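Local atomic coordinates of dihydropteroate synthase (PDB entry 2Y5S), a protein that probably catalyses the condensation of para-aminobenzoate with 6-hydroxymethyl-7,8-dihydropterin diphosphate to give 7,8-dihydropteroate, the precursor of folates. Residues B[9-14]-B[118-123]; B[14-19]-B[97-102]; B[168-173]-B[216-221]. One frame throughout, in Å; residues are numbered along the deposited sequence.

How the contacts relate
Contacts 1 and 2 are neighbours at one end of the barrel, with centres about 6 Å apart. They share G14 and use the two strands of one N-terminal hairpin, 11-13 and 16-18, against the adjacent barrel strands 120-123 and 100-103. Contact 1 is buried, part apolar, with C13 and L11 packed on L120, and part backbone and carboxylate; its strand goes on to the ligand through N122. Contact 2 is only partly buried and mixes a CH-pi contact of proline on phenylalanine with water bridges to an arginine. Contact 3, buried about 17 Å from contact 1 centre to centre, joins an outer helix to a loop through aliphatic surfaces and one carbonyl. R220 of its loop probably hydrogen-bonds P10 of contact 1.

Contact 1 (B[9-14]-B[118-123]); sequences APLQCG and ADLIND. With 78H (7,8-dihydropteroate), chain P.
At the edge of the D119 carboxylate, G14 CA comes 4.0 Å from OD1, and over one face lies the F16 ring; C13 O, 3.5 Å from D119 CB, is oblique to the group. Its other oxygen, OD2, is held from elsewhere, by a hydrogen bond from L100 N and a salt bridge to R15. With CG beside the backbone N (chi1 -60°), the group is placed where both can reach it. Lacking a side chain, G14 lets the two backbones draw together, its CA being 4.1 Å from D119 CA. Behind this polar corner the contact turns apolar. C13 SG, anti to the backbone N at chi1 -167°, touches L120 CD1 at 3.7 Å and L120 CB at 3.8 Å, and L11 CD2 adds a looser approach to L120 CD1 at 4.2 Å. The fold is a TIM barrel, and this patch is where the N-terminal hairpin 11-13/16-18 meets the start of barrel strand 120-123, at the end away from the ligand. Two residues past L120, the flat amide of N122 pairs with 7,8-dihydropteroate: ND2 donates to ligand N1 at 3.0 Å and OD1 accepts from the ligand amino group N2, although the modelled length of that second bond, 2.4 Å, is doubtfully short. N122 ND2 also hydrogen-bonds D64 OD2, so the amide is fixed from two directions, and D193, K235 and S236 make further hydrogen bonds to the ligand.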
ATOM      1  N   ALA B   9       5.856  19.705  -8.406  1.00 27.13           N
ATOM      2  CA  ALA B   9       6.412  21.044  -8.374  1.00 27.35           C
ATOM      3  C   ALA B   9       6.579  21.508  -6.921  1.00 25.37           C
ATOM      4  O   ALA B   9       5.808  21.101  -6.053  1.00 24.57           O
ATOM      5  CB  ALA B   9       5.505  22.003  -9.140  1.00 27.15           C
ATOM      6  N   PRO B  10       7.577  22.360  -6.655  1.00 25.88           N
ATOM      7  CA  PRO B  10       7.822  22.809  -5.289  1.00 24.91           C
ATOM      8  C   PRO B  10       6.715  23.686  -4.692  1.00 23.74           C
ATOM      9  O   PRO B  10       5.930  24.314  -5.420  1.00 22.51           O
ATOM     10  CB  PRO B  10       9.125  23.607  -5.406  1.00 26.53           C
ATOM     11  CG  PRO B  10       9.143  24.085  -6.811  1.00 29.17           C
ATOM     12  CD  PRO B  10       8.519  22.971  -7.610  1.00 28.68           C
ATOM     13  N   LEU B  11       6.691  23.721  -3.362  1.00 22.80           N
ATOM     14  CA  LEU B  11       5.727  24.505  -2.625  1.00 22.81           C
ATOM     15  C   LEU B  11       6.416  25.474  -1.655  1.00 23.57           C
ATOM     16  O   LEU B  11       7.093  25.059  -0.723  1.00 23.92           O
ATOM     17  CB  LEU B  11       4.791  23.570  -1.856  1.00 21.16           C
ATOM     18  CG  LEU B  11       3.597  24.257  -1.177  1.00 21.54           C
ATOM     19  CD1 LEU B  11       2.696  24.922  -2.222  1.00 19.17           C
ATOM     20  CD2 LEU B  11       2.793  23.248  -0.288  1.00 20.38           C
ATOM     21  N   GLN B  12       6.227  26.767  -1.867  1.00 24.97           N
ATOM     22  CA  GLN B  12       6.649  27.758  -0.879  1.00 26.06           C
ATOM     23  C   GLN B  12       5.678  27.641   0.316  1.00 25.09           C
ATOM     24  O   GLN B  12       4.475  27.726   0.145  1.00 24.86           O
ATOM     25  CB  GLN B  12       6.655  29.136  -1.511  1.00 27.76           C
ATOM     26  CG  GLN B  12       6.928  30.286  -0.574  1.00 30.45           C
ATOM     27  CD  GLN B  12       8.259  30.171   0.121  1.00 33.69           C
ATOM     28  OE1 GLN B  12       9.277  29.864  -0.508  1.00 32.17           O
ATOM     29  NE2 GLN B  12       8.264  30.419   1.437  1.00 36.28           N
ATOM     30  N   CYS B  13       6.212  27.401   1.511  1.00 24.64           N
ATOM     31  CA  CYS B  13       5.389  26.992   2.639  1.00 24.12           C
ATOM     32  C   CYS B  13       5.807  27.720   3.897  1.00 24.08           C
ATOM     33  O   CYS B  13       6.299  27.127   4.852  1.00 23.48           O
ATOM     34  CB  CYS B  13       5.457  25.472   2.821  1.00 23.40           C
ATOM     35  SG  CYS B  13       4.213  24.796   3.917  1.00 25.08           S
ATOM     36  N   GLY B  14       5.602  29.031   3.876  1.00 24.88           N
ATOM     37  CA  GLY B  14       5.926  29.883   5.009  1.00 25.77           C
ATOM     38  C   GLY B  14       7.418  29.896   5.269  1.00 26.62           C
ATOM     39  O   GLY B  14       8.178  30.381   4.446  1.00 26.91           O
ATOM     40  N   ALA B 118       1.975  30.501  11.497  1.00 26.40           N
ATOM     41  CA  ALA B 118       1.680  29.278  10.764  1.00 25.26           C
ATOM     42  C   ALA B 118       2.270  29.374   9.354  1.00 24.45           C
ATOM     43  O   ALA B 118       2.441  30.469   8.807  1.00 24.39           O
ATOM     44  CB  ALA B 118       0.175  29.010  10.705  1.00 24.10           C
ATOM     45  N   ASP B 119       2.557  28.210   8.784  1.00 23.14           N
ATOM     46  CA  ASP B 119       3.260  28.093   7.522  1.00 22.78           C
ATOM     47  C   ASP B 119       2.351  27.822   6.319  1.00 21.72           C
ATOM     48  O   ASP B 119       2.715  28.122   5.191  1.00 21.48           O
ATOM     49  CB  ASP B 119       4.271  26.949   7.642  1.00 22.79           C
ATOM     50  CG  ASP B 119       5.291  27.188   8.731  1.00 23.11           C
ATOM     51  OD1 ASP B 119       6.049  28.166   8.633  1.00 22.04           O
ATOM     52  OD2 ASP B 119       5.337  26.395   9.696  1.00 23.67           O
ATOM     53  N   LEU B 120       1.190  27.218   6.550  1.00 20.99           N
ATOM     54  CA  LEU B 120       0.311  26.803   5.463  1.00 20.18           C
ATOM     55  C   LEU B 120      -1.152  26.903   5.905  1.00 19.60           C
ATOM     56  O   LEU B 120      -1.495  26.514   7.031  1.00 19.25           O
ATOM     57  CB  LEU B 120       0.655  25.368   5.038  1.00 19.83           C
ATOM     58  CG  LEU B 120       0.065  24.770   3.745  1.00 21.62           C
ATOM     59  CD1 LEU B 120       0.792  23.477   3.429  1.00 23.42           C
ATOM     60  CD2 LEU B 120      -1.439  24.529   3.840  1.00 21.24           C
ATOM     61  N   ILE B 121      -2.000  27.453   5.033  1.00 19.70           N
ATOM     62  CA  ILE B 121      -3.444  27.471   5.256  1.00 19.12           C
ATOM     63  C   ILE B 121      -4.102  26.447   4.343  1.00 19.25           C
ATOM     64  O   ILE B 121      -3.963  26.480   3.112  1.00 19.05           O
ATOM     65  CB  ILE B 121      -4.070  28.868   5.059  1.00 19.89           C
ATOM     66  CG1 ILE B 121      -3.383  29.924   5.945  1.00 19.46           C
ATOM     67  CG2 ILE B 121      -5.574  28.819   5.348  1.00 18.24           C
ATOM     68  CD1 ILE B 121      -3.529  29.694   7.483  1.00 21.74           C
ATOM     69  N   ASN B 122      -4.806  25.518   4.985  1.00 19.43           N
ATOM     70  CA  ASN B 122      -5.427  24.411   4.334  1.00 18.64           C
ATOM     71  C   ASN B 122      -6.943  24.608   4.400  1.00 18.00           C
ATOM     72  O   ASN B 122      -7.533  24.424   5.463  1.00 18.25           O
ATOM     73  CB  ASN B 122      -5.021  23.128   5.071  1.00 19.28           C
ATOM     74  CG  ASN B 122      -5.725  21.906   4.528  1.00 21.16           C
ATOM     75  OD1 ASN B 122      -6.087  21.884   3.372  1.00 21.49           O
ATOM     76  ND2 ASN B 122      -5.930  20.888   5.370  1.00 26.25           N
ATOM     77  N   ASP B 123      -7.559  24.966   3.270  1.00 17.31           N
ATOM     78  CA  ASP B 123      -8.947  25.469   3.251  1.00 17.83           C
ATOM     79  C   ASP B 123      -9.920  24.603   2.436  1.00 16.77           C
ATOM     80  O   ASP B 123      -9.897  24.592   1.210  1.00 17.25           O
ATOM     81  CB  ASP B 123      -8.976  26.904   2.734  1.00 18.02           C
ATOM     82  CG  ASP B 123     -10.370  27.542   2.801  1.00 20.20           C
ATOM     83  OD1 ASP B 123     -11.302  26.959   3.394  1.00 19.44           O
ATOM     84  OD2 ASP B 123     -10.528  28.639   2.233  1.00 21.43           O
TER
HETATM   85  O4  78H P1293      -9.134  15.708   2.424  1.00 34.32           O
HETATM   86  C4  78H P1293      -8.842  16.755   3.004  1.00 33.75           C
HETATM   87  C5  78H P1293      -9.399  17.095   4.255  1.00 33.81           C
HETATM   88  N3  78H P1293      -7.946  17.652   2.402  1.00 33.09           N
HETATM   89  C9  78H P1293      -9.019  18.329   4.832  1.00 32.47           C
HETATM   90  N5  78H P1293     -10.232  16.245   4.908  1.00 30.96           N
HETATM   91  C2  78H P1293      -7.627  18.894   3.032  1.00 32.73           C
HETATM   92  N8  78H P1293      -9.528  18.718   6.064  1.00 31.24           N
HETATM   93  N1  78H P1293      -8.163  19.178   4.229  1.00 31.27           N
HETATM   94  C6  78H P1293     -10.791  16.593   6.084  1.00 33.66           C
HETATM   95  N2  78H P1293      -6.802  19.771   2.438  1.00 27.86           N
HETATM   96  C7  78H P1293     -10.621  17.981   6.708  1.00 31.82           C
HETATM   97  C10 78H P1293     -11.654  15.618   6.834  1.00 34.51           C
HETATM   98  N11 78H P1293     -13.030  15.661   6.328  1.00 36.12           N
HETATM   99  C15 78H P1293     -13.633  14.521   6.017  1.00 35.01           C
HETATM  100  C16 78H P1293     -14.276  14.366   4.793  1.00 33.81           C
HETATM  101  C17 78H P1293     -13.584  13.472   6.936  1.00 34.81           C
HETATM  102  C18 78H P1293     -14.890  13.164   4.491  1.00 33.62           C
HETATM  103  C19 78H P1293     -14.201  12.265   6.632  1.00 34.77           C
HETATM  104  C20 78H P1293     -14.857  12.115   5.412  1.00 34.01           C
HETATM  105  C21 78H P1293     -15.509  10.775   5.060  1.00 32.75           C
HETATM  106  O22 78H P1293     -15.810  10.613   3.875  1.00 32.52           O
HETATM  107  O23 78H P1293     -15.582   9.878   5.929  1.00 34.41           O

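Contact 2 (B[14-19]-B[97-102]); sequences GRFELT and NVPLSI
F16 and P99 meet face on: P99 CD stands 3.8 Å from the centroid of the F16 ring and only 9° off its normal, a CH-pi contact, while P99 CG lies 3.6 Å from ring atom CD2. The opposite ring face is covered near its rim by R15 CB, so the phenyl is sandwiched between proline and arginine. Beyond this the R15 chain, bent at chi3 (-71°), folds back until the CZ end of the phenyl points at one face of its guanidinium, F16 CZ lying 3.9 Å above that plane. In the modelled conformers, the N97 amide is turned 71° from the guanidinium and does not bond R15 directly; water 2, in the guanidinium plane, accepts from R15 NH1 at 2.9 Å and donates to N97 OD1, and water 1 accepts from R15 NH2 and V98 N, both at 3.0 Å. Near the guanidinium edge, L100 CG approaches NH2 at 4.0 Å. The salt bridge of NH2 to D119 and the hydrogen bond of NH1 to R94 O fix the rotation of the arginine head, with the waters and F16 as additions. L18 CD2 extends the apolar patch, 4.1 Å from P99 CG. The hairpin strand 16-18 packs across the lead-in to barrel strand 100-103, with L18 and P99 both resting on L62 of strand 62-66, and L100 touching L93 at the end of helix 79-93.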
ATOM      1  N   GLY B  14       5.602  29.031   3.876  1.00 24.88           N
ATOM      2  CA  GLY B  14       5.926  29.883   5.009  1.00 25.77           C
ATOM      3  C   GLY B  14       7.418  29.896   5.269  1.00 26.62           C
ATOM      4  O   GLY B  14       8.178  30.381   4.446  1.00 26.91           O
ATOM      5  N   ARG B  15       7.837  29.352   6.409  1.00 26.63           N
ATOM      6  CA  ARG B  15       9.263  29.319   6.755  1.00 28.44           C
ATOM      7  C   ARG B  15      10.033  28.339   5.877  1.00 28.53           C
ATOM      8  O   ARG B  15      11.245  28.370   5.861  1.00 29.08           O
ATOM      9  CB  ARG B  15       9.474  28.894   8.215  1.00 28.94           C
ATOM     10  CG  ARG B  15       9.060  29.896   9.260  1.00 30.15           C
ATOM     11  CD  ARG B  15       9.136  29.258  10.642  1.00 30.51           C
ATOM     12  NE  ARG B  15       8.075  28.258  10.853  1.00 27.79           N
ATOM     13  CZ  ARG B  15       8.016  27.426  11.894  1.00 27.11           C
ATOM     14  NH1 ARG B  15       8.970  27.432  12.823  1.00 27.47           N
ATOM     15  NH2 ARG B  15       7.006  26.570  12.004  1.00 25.67           N
ATOM     16  N   PHE B  16       9.322  27.459   5.170  1.00 27.14           N
ATOM     17  CA  PHE B  16       9.938  26.333   4.492  1.00 27.39           C
ATOM     18  C   PHE B  16       9.735  26.424   2.988  1.00 27.69           C
ATOM     19  O   PHE B  16       8.744  26.982   2.527  1.00 28.11           O
ATOM     20  CB  PHE B  16       9.327  25.029   5.027  1.00 25.62           C
ATOM     21  CG  PHE B  16       9.386  24.918   6.511  1.00 25.77           C
ATOM     22  CD1 PHE B  16      10.528  24.419   7.133  1.00 27.73           C
ATOM     23  CD2 PHE B  16       8.330  25.367   7.300  1.00 25.54           C
ATOM     24  CE1 PHE B  16      10.617  24.346   8.509  1.00 29.16           C
ATOM     25  CE2 PHE B  16       8.399  25.284   8.686  1.00 26.67           C
ATOM     26  CZ  PHE B  16       9.552  24.777   9.296  1.00 28.58           C
ATOM     27  N   GLU B  17      10.723  25.934   2.252  1.00 28.73           N
ATOM     28  CA  GLU B  17      10.622  25.717   0.821  0.50 29.11           C
ATOM     29  C   GLU B  17      10.530  24.203   0.613  1.00 28.31           C
ATOM     30  O   GLU B  17      11.529  23.487   0.668  1.00 29.28           O
ATOM     31  CB  GLU B  17      11.842  26.306   0.102  0.50 31.74           C
ATOM     32  CG  GLU B  17      12.040  27.816   0.319  0.50 33.24           C
ATOM     33  CD  GLU B  17      13.299  28.359  -0.349  0.50 36.58           C
ATOM     34  OE1 GLU B  17      14.410  28.054   0.127  0.50 38.65           O
ATOM     35  OE2 GLU B  17      13.178  29.106  -1.343  0.50 37.85           O
ATOM     36  N   LEU B  18       9.322  23.701   0.416  1.00 26.51           N
ATOM     37  CA  LEU B  18       9.157  22.258   0.251  1.00 25.81           C
ATOM     38  C   LEU B  18       9.455  21.810  -1.188  1.00 26.21           C
ATOM     39  O   LEU B  18       8.940  22.393  -2.150  1.00 26.45           O
ATOM     40  CB  LEU B  18       7.745  21.842   0.661  1.00 24.05           C
ATOM     41  CG  LEU B  18       7.358  22.175   2.100  1.00 23.55           C
ATOM     42  CD1 LEU B  18       5.909  21.743   2.303  1.00 23.28           C
ATOM     43  CD2 LEU B  18       8.298  21.527   3.138  1.00 23.22           C
ATOM     44  N   THR B  19      10.301  20.789  -1.319  1.00 26.13           N
ATOM     45  CA  THR B  19      10.521  20.114  -2.594  1.00 26.77           C
ATOM     46  C   THR B  19      10.153  18.624  -2.412  1.00 25.59           C
ATOM     47  O   THR B  19      10.115  18.095  -1.275  1.00 25.45           O
ATOM     48  CB  THR B  19      11.956  20.318  -3.152  1.00 29.20           C
ATOM     49  OG1 THR B  19      12.919  19.837  -2.211  1.00 31.11           O
ATOM     50  CG2 THR B  19      12.251  21.811  -3.458  1.00 29.32           C
ATOM     51  N   ASN B  97      10.282  23.670  14.372  1.00 32.62           N
ATOM     52  CA  ASN B  97      10.774  23.822  13.004  0.50 31.99           C
ATOM     53  C   ASN B  97      10.262  22.713  12.082  1.00 30.14           C
ATOM     54  O   ASN B  97      11.027  22.070  11.389  1.00 30.88           O
ATOM     55  CB  ASN B  97      12.310  23.917  12.996  0.50 33.56           C
ATOM     56  CG  ASN B  97      12.821  25.110  13.805  0.50 35.23           C
ATOM     57  OD1 ASN B  97      12.104  26.084  14.002  0.50 36.41           O
ATOM     58  ND2 ASN B  97      14.061  25.029  14.277  0.50 38.38           N
ATOM     59  N   VAL B  98       8.945  22.513  12.109  1.00 28.23           N
ATOM     60  CA  VAL B  98       8.251  21.594  11.213  0.50 26.95           C
ATOM     61  C   VAL B  98       7.049  22.346  10.628  1.00 25.64           C
ATOM     62  O   VAL B  98       6.376  23.093  11.325  1.00 25.50           O
ATOM     63  CB  VAL B  98       7.810  20.288  11.937  0.50 26.99           C
ATOM     64  CG1 VAL B  98       6.904  20.588  13.113  0.50 27.69           C
ATOM     65  CG2 VAL B  98       7.133  19.334  10.978  0.50 26.00           C
ATOM     66  N   PRO B  99       6.809  22.197   9.313  1.00 24.68           N
ATOM     67  CA  PRO B  99       5.693  22.975   8.782  1.00 23.50           C
ATOM     68  C   PRO B  99       4.377  22.788   9.558  1.00 23.07           C
ATOM     69  O   PRO B  99       3.968  21.656   9.857  1.00 20.98           O
ATOM     70  CB  PRO B  99       5.569  22.475   7.344  1.00 23.11           C
ATOM     71  CG  PRO B  99       6.995  22.053   6.970  1.00 23.11           C
ATOM     72  CD  PRO B  99       7.636  21.587   8.245  1.00 24.15           C
ATOM     73  N   LEU B 100       3.757  23.920   9.896  1.00 23.08           N
ATOM     74  CA  LEU B 100       2.490  23.963  10.594  1.00 23.17           C
ATOM     75  C   LEU B 100       1.386  24.389   9.626  1.00 22.34           C
ATOM     76  O   LEU B 100       1.346  25.535   9.178  1.00 21.97           O
ATOM     77  CB  LEU B 100       2.557  24.934  11.784  1.00 24.05           C
ATOM     78  CG  LEU B 100       3.626  24.639  12.848  1.00 25.49           C
ATOM     79  CD1 LEU B 100       3.531  25.602  14.036  1.00 26.39           C
ATOM     80  CD2 LEU B 100       3.554  23.187  13.325  1.00 24.85           C
ATOM     81  N   SER B 101       0.498  23.448   9.314  1.00 21.27           N
ATOM     82  CA  SER B 101      -0.636  23.695   8.454  1.00 21.04           C
ATOM     83  C   SER B 101      -1.859  23.937   9.335  1.00 21.67           C
ATOM     84  O   SER B 101      -2.002  23.307  10.396  1.00 22.59           O
ATOM     85  CB  SER B 101      -0.875  22.505   7.530  1.00 20.02           C
ATOM     86  OG  SER B 101      -2.131  22.593   6.900  1.00 20.83           O
ATOM     87  N   ILE B 102      -2.730  24.845   8.897  1.00 21.09           N
ATOM     88  CA  ILE B 102      -3.934  25.165   9.643  1.00 21.83           C
ATOM     89  C   ILE B 102      -5.168  24.751   8.839  1.00 21.19           C
ATOM     90  O   ILE B 102      -5.387  25.260   7.750  1.00 20.55           O
ATOM     91  CB  ILE B 102      -4.046  26.668   9.944  1.00 22.42           C
ATOM     92  CG1 ILE B 102      -2.744  27.209  10.542  1.00 24.24           C
ATOM     93  CG2 ILE B 102      -5.217  26.908  10.864  1.00 22.91           C
ATOM     94  CD1 ILE B 102      -2.423  26.655  11.934  1.00 24.57           C
TER
HETATM   95  O   HOH W   1       7.140  24.203  13.777  1.00 13.38           O
HETATM   96  O   HOH W   2      11.200  29.040  13.618  1.00 32.31           O

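Contact 3 (B[168-173]-B[216-221]); sequences DVRDFL and TAPARP
T216 and R170 bury the most surface here, and their meeting point is a carbonyl. T216 O points into the helix flank, where R170 CA approaches it at 3.3 Å in a CA-H...O contact with an angle of 140° at the hydrogen. R170 CB and L173 CD1 each lie 3.5 Å from the same oxygen. No conventional donor reaches T216 O, so this buried carbonyl is surrounded by carbon-bound hydrogens. The T216 side chain runs alongside V169, pointing the same way, with CB 4.2 Å from V169 CG1, while its hydroxyl OG1 is hydrogen-bonded to L213 O. R170 starts out extended, with CG anti to the backbone N (chi1 -174°), which lays its aliphatic stem along the loop past P218 N. It then bends at chi3, bringing NH1 to a hydrogen bond with D215 O. Helix 165-182 is the outer helix of the beta-alpha-beta crossover between barrel strands 142-146 and 190-193. The contact joins it to the loop between helix 204-211 and strand 229-230, on the outside of the TIM barrel. P218 completes the fit one helical turn on: its ring lies against the helix backbone between R170 O and L173 C, CD being 3.9 Å from L173 CB and CG 3.9 Å from L173 C. L173 and A217 both reach inward to V192 of strand 190-193.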
ATOM      1  N   ASP B 168     -14.213  18.533 -13.884  1.00 27.59           N
ATOM      2  CA  ASP B 168     -14.888  19.579 -13.095  1.00 27.33           C
ATOM      3  C   ASP B 168     -14.029  19.994 -11.911  1.00 25.67           C
ATOM      4  O   ASP B 168     -13.953  21.176 -11.569  1.00 25.31           O
ATOM      5  CB  ASP B 168     -16.246  19.093 -12.573  1.00 27.57           C
ATOM      6  CG  ASP B 168     -17.260  18.858 -13.685  1.00 30.60           C
ATOM      7  OD1 ASP B 168     -17.109  19.441 -14.784  1.00 31.04           O
ATOM      8  OD2 ASP B 168     -18.215  18.086 -13.447  1.00 31.62           O
ATOM      9  N   VAL B 169     -13.404  19.012 -11.259  1.00 24.17           N
ATOM     10  CA  VAL B 169     -12.546  19.296 -10.107  1.00 22.89           C
ATOM     11  C   VAL B 169     -11.336  20.124 -10.589  1.00 23.20           C
ATOM     12  O   VAL B 169     -11.002  21.141  -9.983  1.00 22.52           O
ATOM     13  CB  VAL B 169     -12.099  17.980  -9.383  1.00 22.04           C
ATOM     14  CG1 VAL B 169     -10.867  18.201  -8.496  1.00 20.30           C
ATOM     15  CG2 VAL B 169     -13.258  17.399  -8.558  1.00 21.24           C
ATOM     16  N   ARG B 170     -10.718  19.713 -11.699  1.00 24.20           N
ATOM     17  CA  ARG B 170      -9.559  20.443 -12.234  1.00 25.09           C
ATOM     18  C   ARG B 170      -9.890  21.894 -12.571  1.00 25.91           C
ATOM     19  O   ARG B 170      -9.138  22.798 -12.204  1.00 26.43           O
ATOM     20  CB  ARG B 170      -8.974  19.765 -13.472  1.00 25.82           C
ATOM     21  CG  ARG B 170      -7.695  20.445 -13.946  1.00 28.61           C
ATOM     22  CD  ARG B 170      -7.056  19.778 -15.168  1.00 30.68           C
ATOM     23  NE  ARG B 170      -7.964  19.725 -16.297  1.00 31.57           N
ATOM     24  CZ  ARG B 170      -8.630  18.645 -16.712  1.00 33.68           C
ATOM     25  NH1 ARG B 170      -8.513  17.467 -16.089  1.00 33.04           N
ATOM     26  NH2 ARG B 170      -9.434  18.750 -17.759  1.00 33.76           N
ATOM     27  N   ASP B 171     -11.008  22.109 -13.248  1.00 26.25           N
ATOM     28  CA  ASP B 171     -11.419  23.460 -13.665  1.00 27.23           C
ATOM     29  C   ASP B 171     -11.715  24.366 -12.479  1.00 25.81           C
ATOM     30  O   ASP B 171     -11.405  25.552 -12.514  1.00 26.00           O
ATOM     31  CB  ASP B 171     -12.657  23.402 -14.572  1.00 28.83           C
ATOM     32  CG  ASP B 171     -12.369  22.778 -15.919  1.00 31.63           C
ATOM     33  OD1 ASP B 171     -11.215  22.852 -16.383  1.00 35.10           O
ATOM     34  OD2 ASP B 171     -13.303  22.227 -16.526  1.00 35.06           O
ATOM     35  N   PHE B 172     -12.317  23.810 -11.431  1.00 24.30           N
ATOM     36  CA  PHE B 172     -12.605  24.579 -10.224  1.00 23.02           C
ATOM     37  C   PHE B 172     -11.303  25.010  -9.560  1.00 22.06           C
ATOM     38  O   PHE B 172     -11.150  26.157  -9.140  1.00 21.27           O
ATOM     39  CB  PHE B 172     -13.429  23.740  -9.246  1.00 22.74           C
ATOM     40  CG  PHE B 172     -13.500  24.319  -7.852  1.00 21.96           C
ATOM     41  CD1 PHE B 172     -14.499  25.225  -7.520  1.00 22.41           C
ATOM     42  CD2 PHE B 172     -12.574  23.961  -6.882  1.00 19.94           C
ATOM     43  CE1 PHE B 172     -14.569  25.760  -6.255  1.00 20.85           C
ATOM     44  CE2 PHE B 172     -12.648  24.500  -5.599  1.00 18.56           C
ATOM     45  CZ  PHE B 172     -13.647  25.399  -5.292  1.00 20.25           C
ATOM     46  N   LEU B 173     -10.366  24.070  -9.453  1.00 20.88           N
ATOM     47  CA  LEU B 173      -9.083  24.336  -8.835  1.00 20.23           C
ATOM     48  C   LEU B 173      -8.315  25.363  -9.664  1.00 21.64           C
ATOM     49  O   LEU B 173      -7.654  26.233  -9.111  1.00 21.65           O
ATOM     50  CB  LEU B 173      -8.291  23.037  -8.654  1.00 19.55           C
ATOM     51  CG  LEU B 173      -8.900  22.062  -7.628  1.00 18.10           C
ATOM     52  CD1 LEU B 173      -8.157  20.705  -7.690  1.00 18.20           C
ATOM     53  CD2 LEU B 173      -8.857  22.623  -6.229  1.00 17.83           C
ATOM     54  N   THR B 216      -6.324  15.839 -11.946  1.00 24.77           N
ATOM     55  CA  THR B 216      -7.111  16.762 -11.125  1.00 23.76           C
ATOM     56  C   THR B 216      -6.410  18.124 -10.946  1.00 23.65           C
ATOM     57  O   THR B 216      -7.053  19.111 -10.613  1.00 23.16           O
ATOM     58  CB  THR B 216      -7.420  16.173  -9.727  1.00 22.63           C
ATOM     59  OG1 THR B 216      -6.202  15.973  -9.024  1.00 21.85           O
ATOM     60  CG2 THR B 216      -8.163  14.834  -9.826  1.00 22.32           C
ATOM     61  N   ALA B 217      -5.100  18.181 -11.201  1.00 23.82           N
ATOM     62  CA  ALA B 217      -4.303  19.374 -10.927  1.00 23.20           C
ATOM     63  C   ALA B 217      -4.158  20.238 -12.173  1.00 24.55           C
ATOM     64  O   ALA B 217      -3.666  19.772 -13.199  1.00 25.26           O
ATOM     65  CB  ALA B 217      -2.925  18.984 -10.417  1.00 23.21           C
ATOM     66  N   PRO B 218      -4.559  21.510 -12.083  1.00 24.14           N
ATOM     67  CA  PRO B 218      -4.273  22.417 -13.175  1.00 26.01           C
ATOM     68  C   PRO B 218      -2.786  22.782 -13.224  1.00 26.37           C
ATOM     69  O   PRO B 218      -2.011  22.418 -12.315  1.00 25.20           O
ATOM     70  CB  PRO B 218      -5.128  23.643 -12.843  1.00 25.96           C
ATOM     71  CG  PRO B 218      -5.304  23.601 -11.413  1.00 24.76           C
ATOM     72  CD  PRO B 218      -5.196  22.196 -10.956  1.00 23.32           C
ATOM     73  N   ALA B 219      -2.418  23.509 -14.272  1.00 27.67           N
ATOM     74  CA  ALA B 219      -1.031  23.926 -14.525  1.00 28.57           C
ATOM     75  C   ALA B 219      -0.718  25.306 -13.946  1.00 28.65           C
ATOM     76  O   ALA B 219      -1.531  26.224 -14.029  1.00 28.62           O
ATOM     77  CB  ALA B 219      -0.756  23.920 -16.040  1.00 29.90           C
ATOM     78  N   ARG B 220       0.475  25.442 -13.367  1.00 29.01           N
ATOM     79  CA  ARG B 220       1.029  26.745 -13.006  1.00 29.96           C
ATOM     80  C   ARG B 220       1.459  27.434 -14.299  1.00 32.41           C
ATOM     81  O   ARG B 220       1.429  26.803 -15.351  1.00 33.79           O
ATOM     82  CB  ARG B 220       2.225  26.583 -12.074  1.00 29.41           C
ATOM     83  CG  ARG B 220       1.870  26.012 -10.720  1.00 27.16           C
ATOM     84  CD  ARG B 220       3.109  25.813  -9.889  1.00 26.92           C
ATOM     85  NE  ARG B 220       2.803  25.747  -8.463  1.00 24.89           N
ATOM     86  CZ  ARG B 220       3.682  25.398  -7.526  1.00 25.60           C
ATOM     87  NH1 ARG B 220       4.945  25.089  -7.855  1.00 25.24           N
ATOM     88  NH2 ARG B 220       3.303  25.377  -6.245  1.00 23.30           N
ATOM     89  N   PRO B 221       1.826  28.726 -14.237  1.00 33.96           N
ATOM     90  CA  PRO B 221       2.296  29.436 -15.454  1.00 36.53           C
ATOM     91  C   PRO B 221       3.541  28.842 -16.111  1.00 38.08           C
ATOM     92  O   PRO B 221       3.671  28.882 -17.339  1.00 39.56           O
ATOM     93  CB  PRO B 221       2.580  30.847 -14.943  1.00 36.86           C
ATOM     94  CG  PRO B 221       1.606  31.024 -13.816  1.00 35.17           C
ATOM     95  CD  PRO B 221       1.513  29.673 -13.146  1.00 33.53           C
TER